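Local coordinates for protein L-threonine 3-dehydrogenase (Clostridioides difficile, PDB 7OL1) that probably catalyses the NAD-dependent oxidation of L-threonine at its 3-hydroxyl group, as an epimerase/dehydratase-family dehydrogenase, at residues Pro147-Pro152 / Ser299-Asp305. Residues are numbered along the deposited sequence; the frame is centred on the assembly and turned at random.
Sequences PKNMTP and SWPNSLD
A single parallel beta bridge joins Thr151 to Leu304, pairing the loop after strand 132-138 with the one linking helices 291-299 and 307-313. Two backbone bonds establish it: Thr151 N donates almost straight (175°) to Ser303 O at 3.2 Å, and Asp305 N donates to Thr151 O at 2.9 Å. Thr151 thus reaches the residues flanking Leu304, the parallel pattern. Beside this pair Met150 N gives its hydrogen to Ser303 OG, at 3.2 Å and 168°; chi1 of 77° sets Ser303 OG between the backbone N and carbonyl carbon of Ser303, on the side facing that amide. Upstream, Lys148 O accepts from Asn302 N in the carbonyl plane at 2.8 Å, with a weak second bond from Ser303 N, so one oxygen faces two consecutive amides but is bonded mainly to the first. The Lys148 chain, bent at chi2 and chi3, brings NZ weakly to Trp300 O just past helix 291-299; Asp298 O is its stronger partner. Side chains meet beside the bridge: Thr151 CB lies 3.9 Å from Leu304 CD2, and the Met150 thioether crosses Asp305 at about a right angle, Met150 SD lying 3.7 Å from Asp305 CB. Asp305 OD1 itself bonds Ser307 OG, and Asp232 OD2 accepts from Leu304 N. A single bridge, extended by the Lys148 carbonyl, makes a loop-to-loop junction consistent with the extended short-chain dehydrogenase fold, joining its Rossmann-type domain to the C-terminal part.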
loop_
_atom_site.group_PDB
_atom_site.type_symbol
_atom_site.label_atom_id
_atom_site.label_comp_id
_atom_site.label_asym_id
_atom_site.label_seq_id
_atom_site.Cartn_x
_atom_site.Cartn_y
_atom_site.Cartn_z
ATOM N N PRO A 147 -11.818 -12.210 3.246
ATOM C CA PRO A 147 -13.075 -12.960 3.320
ATOM C C PRO A 147 -13.689 -13.107 1.917
ATOM O O PRO A 147 -13.611 -12.125 1.186
ATOM C CB PRO A 147 -13.973 -12.100 4.214
ATOM C CG PRO A 147 -13.030 -11.168 4.985
ATOM C CD PRO A 147 -11.755 -11.070 4.170
ATOM N N LYS A 148 -14.256 -14.274 1.563
ATOM C CA LYS A 148 -14.583 -14.597 0.142
ATOM C C LYS A 148 -16.083 -14.392 -0.147
ATOM O O LYS A 148 -16.468 -14.378 -1.356
ATOM C CB LYS A 148 -14.062 -15.998 -0.204
ATOM C CG LYS A 148 -12.545 -16.194 -0.049
ATOM C CD LYS A 148 -11.714 -16.397 -1.321
ATOM C CE LYS A 148 -12.465 -17.153 -2.401
ATOM N NZ LYS A 148 -11.587 -17.602 -3.507
ATOM N N ASN A 149 -16.907 -14.174 0.886
ATOM C CA ASN A 149 -18.393 -14.142 0.770
ATOM C C ASN A 149 -18.931 -12.934 1.535
ATOM O O ASN A 149 -18.625 -12.795 2.744
ATOM C CB ASN A 149 -18.995 -15.476 1.233
ATOM C CG ASN A 149 -18.631 -16.628 0.314
ATOM O OD1 ASN A 149 -17.770 -17.447 0.636
ATOM N ND2 ASN A 149 -19.239 -16.666 -0.860
ATOM N N MET A 150 -19.685 -12.072 0.857
ATOM C CA MET A 150 -20.032 -10.716 1.372
ATOM C C MET A 150 -18.793 -10.089 2.010
ATOM O O MET A 150 -18.794 -9.814 3.248
ATOM C CB MET A 150 -21.173 -10.772 2.387
ATOM C CG MET A 150 -22.505 -10.799 1.702
ATOM S SD MET A 150 -23.023 -9.164 1.133
ATOM C CE MET A 150 -23.752 -9.733 -0.400
ATOM N N THR A 151 -17.758 -9.920 1.188
ATOM C CA THR A 151 -16.476 -9.313 1.614
ATOM C C THR A 151 -16.804 -7.922 2.112
ATOM O O THR A 151 -17.397 -7.129 1.396
ATOM C CB THR A 151 -15.427 -9.278 0.502
ATOM O OG1 THR A 151 -15.293 -10.611 0.016
ATOM C CG2 THR A 151 -14.091 -8.769 0.987
ATOM N N PRO A 152 -16.484 -7.613 3.375
ATOM C CA PRO A 152 -16.711 -6.274 3.904
ATOM C C PRO A 152 -15.978 -5.173 3.133
ATOM O O PRO A 152 -15.066 -5.478 2.418
ATOM C CB PRO A 152 -16.074 -6.339 5.289
ATOM C CG PRO A 152 -16.122 -7.808 5.637
ATOM C CD PRO A 152 -15.848 -8.522 4.339
ATOM N N SER A 299 -7.901 -16.413 -6.178
ATOM C CA SER A 299 -7.382 -15.314 -5.295
ATOM C C SER A 299 -8.565 -14.516 -4.740
ATOM O O SER A 299 -8.541 -14.071 -3.564
ATOM C CB SER A 299 -6.474 -14.304 -5.999
ATOM O OG SER A 299 -5.329 -14.893 -6.575
ATOM N N TRP A 300 -9.543 -14.305 -5.616
ATOM C CA TRP A 300 -10.517 -13.198 -5.528
ATOM C C TRP A 300 -11.780 -13.661 -4.830
ATOM O O TRP A 300 -12.333 -14.700 -5.172
ATOM C CB TRP A 300 -10.888 -12.699 -6.922
ATOM C CG TRP A 300 -9.848 -11.935 -7.677
ATOM C CD1 TRP A 300 -8.700 -11.340 -7.231
ATOM C CD2 TRP A 300 -9.947 -11.629 -9.070
ATOM N NE1 TRP A 300 -8.058 -10.716 -8.270
ATOM C CE2 TRP A 300 -8.811 -10.865 -9.406
ATOM C CE3 TRP A 300 -10.887 -11.951 -10.053
ATOM C CZ2 TRP A 300 -8.591 -10.420 -10.705
ATOM C CZ3 TRP A 300 -10.663 -11.517 -11.334
ATOM C CH2 TRP A 300 -9.534 -10.759 -11.650
ATOM N N PRO A 301 -12.337 -12.821 -3.943
ATOM C CA PRO A 301 -13.701 -13.008 -3.470
ATOM C C PRO A 301 -14.712 -13.481 -4.532
ATOM O O PRO A 301 -14.538 -13.239 -5.735
ATOM C CB PRO A 301 -14.092 -11.609 -2.987
ATOM C CG PRO A 301 -12.788 -10.938 -2.600
ATOM C CD PRO A 301 -11.699 -11.619 -3.398
ATOM N N ASN A 302 -15.759 -14.146 -4.036
ATOM C CA ASN A 302 -16.886 -14.701 -4.822
ATOM C C ASN A 302 -17.944 -13.605 -4.948
ATOM O O ASN A 302 -18.643 -13.577 -6.004
ATOM C CB ASN A 302 -17.492 -15.945 -4.165
ATOM C CG ASN A 302 -16.468 -17.003 -3.804
ATOM O OD1 ASN A 302 -15.596 -17.334 -4.613
ATOM N ND2 ASN A 302 -16.567 -17.526 -2.586
ATOM N N SER A 303 -18.064 -12.756 -3.915
ATOM C CA SER A 303 -19.090 -11.676 -3.846
ATOM C C SER A 303 -18.680 -10.635 -2.802
ATOM O O SER A 303 -18.131 -11.029 -1.760
ATOM C CB SER A 303 -20.460 -12.246 -3.552
ATOM O OG SER A 303 -20.584 -12.573 -2.177
ATOM N N LEU A 304 -18.935 -9.355 -3.069
ATOM C CA LEU A 304 -18.545 -8.248 -2.159
ATOM C C LEU A 304 -19.817 -7.659 -1.571
ATOM O O LEU A 304 -20.906 -7.802 -2.208
ATOM C CB LEU A 304 -17.797 -7.117 -2.889
ATOM C CG LEU A 304 -16.645 -7.467 -3.833
ATOM C CD1 LEU A 304 -16.434 -6.334 -4.828
ATOM C CD2 LEU A 304 -15.355 -7.739 -3.073
ATOM N N ASP A 305 -19.641 -6.900 -0.490
ATOM C CA ASP A 305 -20.731 -6.186 0.201
ATOM C C ASP A 305 -20.704 -4.702 -0.184
ATOM O O ASP A 305 -19.937 -3.940 0.428
ATOM C CB ASP A 305 -20.632 -6.458 1.712
ATOM C CG ASP A 305 -21.736 -5.823 2.537
ATOM O OD1 ASP A 305 -22.718 -5.347 1.925
ATOM O OD2 ASP A 305 -21.588 -5.762 3.768
#